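Side-chain contacts in glycerate dehydrogenase (Bacillus sp. 5mfcol3.1, PDB 6P2I), which probably reduces acyclic imino acids with NADPH as hydride donor, acting as an asymmetric imine reductase of the D-2-hydroxyacid dehydrogenase family: residues 129-132 / 133-136; 236-239 / 240-244; 254-258 / 259-263. All coordinates share one frame; numbering follows the deposited sequence.

Interaction 1 of 3, residues 129-132 / 133-136; sequences SHIY and PPFL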
# COMPACT_ATOMS: atom_id res chain seq x y z
N SER A 129 -5.79 20.54 5.18
CA SER A 129 -6.19 19.95 3.91
C SER A 129 -5.34 20.54 2.79
O SER A 129 -4.78 21.63 2.92
CB SER A 129 -7.68 20.17 3.64
OG SER A 129 -8.01 21.55 3.60
N HIS A 130 -5.27 19.79 1.69
CA HIS A 130 -4.53 20.18 0.49
C HIS A 130 -3.09 20.54 0.84
O HIS A 130 -2.58 21.61 0.50
CB HIS A 130 -5.24 21.31 -0.24
CG HIS A 130 -6.62 20.94 -0.69
ND1 HIS A 130 -6.85 20.14 -1.79
CD2 HIS A 130 -7.83 21.22 -0.16
CE1 HIS A 130 -8.15 19.97 -1.93
NE2 HIS A 130 -8.77 20.61 -0.96
N ILE A 131 -2.43 19.61 1.54
CA ILE A 131 -1.06 19.76 2.02
C ILE A 131 -0.18 18.86 1.16
O ILE A 131 -0.28 17.63 1.23
CB ILE A 131 -0.94 19.38 3.50
CG1 ILE A 131 -1.91 20.22 4.35
CG2 ILE A 131 0.50 19.51 3.96
CD1 ILE A 131 -1.62 21.72 4.37
N TYR A 132 0.67 19.46 0.34
CA TYR A 132 1.43 18.66 -0.61
C TYR A 132 2.91 18.52 -0.28
O TYR A 132 3.43 17.40 -0.34
CB TYR A 132 1.28 19.22 -2.03
CG TYR A 132 -0.14 19.51 -2.46
CD1 TYR A 132 -1.20 18.71 -2.05
CD2 TYR A 132 -0.42 20.59 -3.29
CE1 TYR A 132 -2.50 18.98 -2.45
CE2 TYR A 132 -1.72 20.87 -3.70
CZ TYR A 132 -2.75 20.06 -3.28
OH TYR A 132 -4.04 20.34 -3.68
N PRO A 133 3.64 19.61 0.04
CA PRO A 133 5.11 19.53 0.14
C PRO A 133 5.61 18.41 1.05
O PRO A 133 6.54 17.69 0.66
CB PRO A 133 5.50 20.91 0.70
CG PRO A 133 4.46 21.81 0.14
CD PRO A 133 3.18 21.01 0.16
N PRO A 134 5.04 18.20 2.25
CA PRO A 134 5.56 17.12 3.10
C PRO A 134 5.35 15.73 2.53
O PRO A 134 6.00 14.79 2.99
CB PRO A 134 4.79 17.29 4.42
CG PRO A 134 4.22 18.66 4.37
CD PRO A 134 3.92 18.90 2.92
N PHE A 135 4.49 15.58 1.51
CA PHE A 135 4.07 14.28 1.02
C PHE A 135 4.50 14.03 -0.41
O PHE A 135 4.01 13.09 -1.05
CB PHE A 135 2.56 14.15 1.21
CG PHE A 135 2.15 14.36 2.63
CD1 PHE A 135 2.51 13.42 3.58
CD2 PHE A 135 1.50 15.51 3.03
CE1 PHE A 135 2.19 13.62 4.92
CE2 PHE A 135 1.17 15.71 4.36
CZ PHE A 135 1.53 14.76 5.31
N LEU A 136 5.42 14.84 -0.92
CA LEU A 136 6.07 14.55 -2.20
C LEU A 136 6.62 13.14 -2.19
O LEU A 136 7.45 12.80 -1.34
CB LEU A 136 7.19 15.56 -2.44
CG LEU A 136 8.01 15.39 -3.71
CD1 LEU A 136 7.12 15.55 -4.94
CD2 LEU A 136 9.13 16.41 -3.71
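Ile131 touches Pro134 and Phe135 with its CG2 methyl, while its carbonyl oxygen meets the edge of the Phe135 ring; the turn through Pro133 and Pro134 brings Phe135 back beside it. With CG1 beside the backbone N (chi1 -56°), CG2 lies anti to that N and faces the turn: it sits 3.6 Å from Pro134 CD, the two side chains passing at a slant, and 3.9 Å from Phe135 CE2. Phe135 turns its ring toward Ile131, so that CD2 lies 3.3 Å from Ile131 O, and CB of Pro134 rests over one face toward the rim. The turn itself is closed by Phe135 N, which donates to Tyr132 O over 2.8 Å, the donor standing above the carbonyl plane. Tyr132 packs its CB on Pro133 CD at 3.4 Å, while its ring has His130 O over one face and its OH accepts a weak hydrogen bond from His130 ND1. Shortening Phe135 to an alanine is likely to open a gap beside Ile131 CG2 and leave Gln119, Ala120 and Thr123 of helix 117-125 without the ring they pack on. Tyr132 lies near a bound D-arginine and meets Trp277 of the second subunit edge-to-face. Ile131 O is buried without a hydrogen-bond partner in the model, so cohesion here probably rests on apolar packing and the Phe135 N to Tyr132 O bond.

Interaction 2 of 3, residues 236-239 / 240-244; sequences QALY and SVLKQ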
# COMPACT_ATOMS: atom_id res chain seq x y z
N GLN A 236 21.31 -1.70 14.83
CA GLN A 236 21.89 -0.45 15.29
C GLN A 236 22.35 0.40 14.11
O GLN A 236 22.16 1.62 14.10
CB GLN A 236 23.05 -0.72 16.25
CG GLN A 236 22.62 -1.16 17.63
CD GLN A 236 23.75 -1.15 18.63
OE1 GLN A 236 24.88 -1.54 18.31
NE2 GLN A 236 23.47 -0.69 19.84
N ALA A 237 22.97 -0.24 13.11
CA ALA A 237 23.38 0.51 11.92
C ALA A 237 22.16 1.02 11.17
O ALA A 237 22.19 2.14 10.63
CB ALA A 237 24.24 -0.37 11.01
N LEU A 238 21.09 0.23 11.11
CA LEU A 238 19.87 0.69 10.44
C LEU A 238 19.28 1.89 11.15
O LEU A 238 18.81 2.84 10.50
CB LEU A 238 18.85 -0.45 10.36
CG LEU A 238 17.53 -0.14 9.65
CD1 LEU A 238 17.76 0.44 8.26
CD2 LEU A 238 16.62 -1.37 9.56
N TYR A 239 19.30 1.89 12.48
CA TYR A 239 18.82 3.05 13.23
C TYR A 239 19.59 4.30 12.83
O TYR A 239 18.99 5.35 12.58
CB TYR A 239 18.93 2.81 14.73
CG TYR A 239 18.61 4.07 15.51
CD1 TYR A 239 17.31 4.53 15.61
CD2 TYR A 239 19.63 4.82 16.09
CE1 TYR A 239 17.02 5.70 16.30
CE2 TYR A 239 19.35 5.99 16.78
CZ TYR A 239 18.04 6.42 16.88
OH TYR A 239 17.75 7.58 17.56
N SER A 240 20.92 4.21 12.77
CA SER A 240 21.74 5.37 12.41
C SER A 240 21.43 5.83 10.99
O SER A 240 21.37 7.04 10.73
CB SER A 240 23.22 5.03 12.55
OG SER A 240 23.55 4.80 13.91
N VAL A 241 21.23 4.89 10.07
CA VAL A 241 20.90 5.25 8.69
C VAL A 241 19.60 6.04 8.65
O VAL A 241 19.51 7.10 8.01
CB VAL A 241 20.83 3.99 7.82
CG1 VAL A 241 20.09 4.27 6.53
CG2 VAL A 241 22.23 3.49 7.52
N LEU A 242 18.57 5.55 9.34
CA LEU A 242 17.29 6.24 9.35
C LEU A 242 17.34 7.54 10.15
O LEU A 242 16.81 8.56 9.70
CB LEU A 242 16.21 5.30 9.91
CG LEU A 242 15.89 4.08 9.04
CD1 LEU A 242 15.39 2.94 9.90
CD2 LEU A 242 14.85 4.43 7.98
N LYS A 243 17.98 7.52 11.32
CA LYS A 243 18.10 8.73 12.13
C LYS A 243 18.76 9.86 11.34
O LYS A 243 18.38 11.03 11.49
CB LYS A 243 18.89 8.45 13.41
CG LYS A 243 19.00 9.64 14.36
CD LYS A 243 17.62 10.07 14.86
CE LYS A 243 17.68 11.40 15.59
NZ LYS A 243 16.52 11.54 16.52
N GLN A 244 19.75 9.53 10.52
CA GLN A 244 20.48 10.51 9.73
C GLN A 244 19.84 10.75 8.37
O GLN A 244 20.44 11.43 7.53
CB GLN A 244 21.93 10.07 9.56
CG GLN A 244 22.70 9.98 10.88
CD GLN A 244 24.08 9.38 10.72
OE1 GLN A 244 24.74 9.56 9.69
NE2 GLN A 244 24.54 8.68 11.74
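Residues 236-243 make up nearly all of helix 235-243, with Gln244 the first to leave it, and each backbone amide from Ser240 to Lys243 donates to the carbonyl four residues earlier, the Lys243 N to Tyr239 O bond measuring 2.7 Å with an N-H...O angle of 166°. Tyr239 and Lys243 lie alongside each other and point the same way. The lysine lays CB over one face of the ring, 4.3 Å from its centroid, in a CH-pi contact; its chain, bent at chi2 (63°), then follows the phenol, bringing CD to 3.7 Å from Tyr239 OH. Four residues apart, they share a face of the helix, and the same first torsion, CG anti to the backbone N, keeps them alongside. This is the helix of the beta-alpha-beta unit running from strand 223-226 to strand 249-252 in the Rossmann-type nucleotide-binding domain. On its buried side Leu238 and Leu242 meet obliquely, Leu238 CG lying 3.8 Å from Leu242 CD1, and Leu242 also packs on Leu266. Ser240 OG adds a weak hydrogen bond to Gln236 O, 3.5 Å away, so that this carbonyl is shared by the amide and hydroxyl of one residue. Val241 brings CG2 to 3.4 Å from Ala237 O and packs on Ile247.

Interaction 3 of 3, residues 254-258 / 259-263; sequences DLTYY and KDNPI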
# COMPACT_ATOMS: atom_id res chain seq x y z
N ASP A 254 9.18 -6.78 11.89
CA ASP A 254 9.85 -7.35 13.05
C ASP A 254 10.99 -6.43 13.46
O ASP A 254 11.57 -5.74 12.62
CB ASP A 254 10.37 -8.76 12.76
CG ASP A 254 10.81 -9.50 14.03
OD1 ASP A 254 9.99 -9.62 14.97
OD2 ASP A 254 11.96 -9.98 14.09
N LEU A 255 11.27 -6.41 14.76
CA LEU A 255 12.48 -5.80 15.30
C LEU A 255 13.12 -6.81 16.23
O LEU A 255 12.45 -7.71 16.73
CB LEU A 255 12.19 -4.51 16.08
CG LEU A 255 11.45 -3.37 15.38
CD1 LEU A 255 11.20 -2.30 16.42
CD2 LEU A 255 12.27 -2.83 14.25
N THR A 256 14.43 -6.65 16.49
CA THR A 256 15.08 -7.60 17.39
C THR A 256 14.53 -7.49 18.81
O THR A 256 14.56 -8.47 19.57
CB THR A 256 16.60 -7.41 17.40
OG1 THR A 256 16.94 -6.15 17.99
CG2 THR A 256 17.16 -7.47 15.98
N TYR A 257 14.05 -6.31 19.19
CA TYR A 257 13.31 -6.09 20.43
C TYR A 257 12.50 -4.82 20.26
O TYR A 257 12.76 -4.02 19.36
CB TYR A 257 14.25 -5.99 21.65
CG TYR A 257 15.12 -4.75 21.66
CD1 TYR A 257 16.27 -4.68 20.90
CD2 TYR A 257 14.78 -3.65 22.45
CE1 TYR A 257 17.07 -3.55 20.91
CE2 TYR A 257 15.58 -2.52 22.48
CZ TYR A 257 16.72 -2.47 21.70
OH TYR A 257 17.51 -1.35 21.72
N TYR A 258 11.51 -4.63 21.13
CA TYR A 258 10.59 -3.51 20.99
C TYR A 258 10.70 -2.50 22.13
O TYR A 258 10.92 -1.32 21.88
CB TYR A 258 9.15 -4.02 20.86
CG TYR A 258 8.88 -4.56 19.48
CD1 TYR A 258 9.29 -5.83 19.13
CD2 TYR A 258 8.23 -3.78 18.52
CE1 TYR A 258 9.08 -6.33 17.87
CE2 TYR A 258 8.00 -4.27 17.24
CZ TYR A 258 8.43 -5.55 16.93
OH TYR A 258 8.21 -6.05 15.67
N LYS A 259 10.55 -2.93 23.39
CA LYS A 259 10.58 -1.98 24.49
C LYS A 259 11.89 -1.19 24.48
O LYS A 259 12.98 -1.77 24.47
CB LYS A 259 10.40 -2.69 25.84
CG LYS A 259 10.43 -1.73 27.02
CD LYS A 259 9.91 -2.36 28.30
CE LYS A 259 9.94 -1.37 29.46
NZ LYS A 259 9.09 -0.18 29.19
N ASP A 260 11.77 0.14 24.45
CA ASP A 260 12.88 1.09 24.50
C ASP A 260 13.79 1.00 23.28
O ASP A 260 14.90 1.57 23.30
CB ASP A 260 13.71 0.92 25.78
CG ASP A 260 12.94 1.29 27.03
OD1 ASP A 260 12.03 2.15 26.94
OD2 ASP A 260 13.23 0.72 28.10
N ASN A 261 13.37 0.33 22.21
CA ASN A 261 14.16 0.30 20.99
C ASN A 261 14.13 1.68 20.35
O ASN A 261 13.03 2.19 20.07
CB ASN A 261 13.64 -0.76 20.02
CG ASN A 261 14.59 -1.02 18.86
OD1 ASN A 261 15.16 -0.10 18.28
ND2 ASN A 261 14.76 -2.29 18.51
N PRO A 262 15.28 2.32 20.11
CA PRO A 262 15.27 3.68 19.56
C PRO A 262 14.57 3.80 18.21
O PRO A 262 14.12 4.90 17.86
CB PRO A 262 16.76 4.02 19.44
CG PRO A 262 17.44 3.11 20.42
CD PRO A 262 16.64 1.84 20.41
N ILE A 263 14.46 2.71 17.45
CA ILE A 263 13.75 2.78 16.17
C ILE A 263 12.30 3.19 16.37
O ILE A 263 11.71 3.84 15.50
CB ILE A 263 13.88 1.43 15.44
CG1 ILE A 263 15.33 1.21 15.00
CG2 ILE A 263 12.91 1.34 14.25
CD1 ILE A 263 15.56 -0.09 14.28
O HOH W 1 17.48 0.38 24.32
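The amide of Asn261 lies across one face of the Tyr257 ring, the two planes only 24° apart, with ND2 above the ring centre. From there ND2 donates to Tyr257 O over 2.8 Å, tilted from the carbonyl plane, and it is also hydrogen-bonded to Glu235 at the start of helix 235-243. Asn261 CB adds a CH-pi contact to the same ring, 4.0 Å from its centroid. Tyr257 CG stands between the backbone N and the carbonyl carbon (chi1 68°), which brings the ring alongside the following turn, with Lys259 O at its edge in plane, 3.3 Å from Tyr257 CD2. That turn is a type II beta turn from Tyr258 to Asn261, closed by Asn261 N donating to Tyr258 O at 3.0 Å. Asn261 also begins an Asx turn, its OD1 accepting from Ile263 N over 3.0 Å, so both ends of one amide are engaged. Tyr257 OH lies 3.6 Å from Pro262 CD, the two side chains crossing nearly at right angles, and shares a water with Asp260 O. On the inner side Leu255 rests CD1 over a face of the Tyr258 ring, offset toward its rim, while Leu255 CD2 approaches Ile263 CG2 at 4.2 Å.

In the fold
From the N terminus the three contacts come strictly in series, each within one unbroken run of residues, so none nests in or crosses another. Interaction 1 closes a turn in the loop between helix 117-125 and strand 144-148, packing on that helix and reaching the second subunit. Interaction 2 spans turns of helix 235-243, and interaction 3 closes the turn at 258-261 in the loop after strand 249-252. The last two touch where Tyr239 packs on Pro262 and Ile263, tying the helix of the beta-alpha-beta unit to the loop beyond its second strand. Interaction 1 stands apart, about 30 Å from interaction 3 between centres, yet both contact the second subunit.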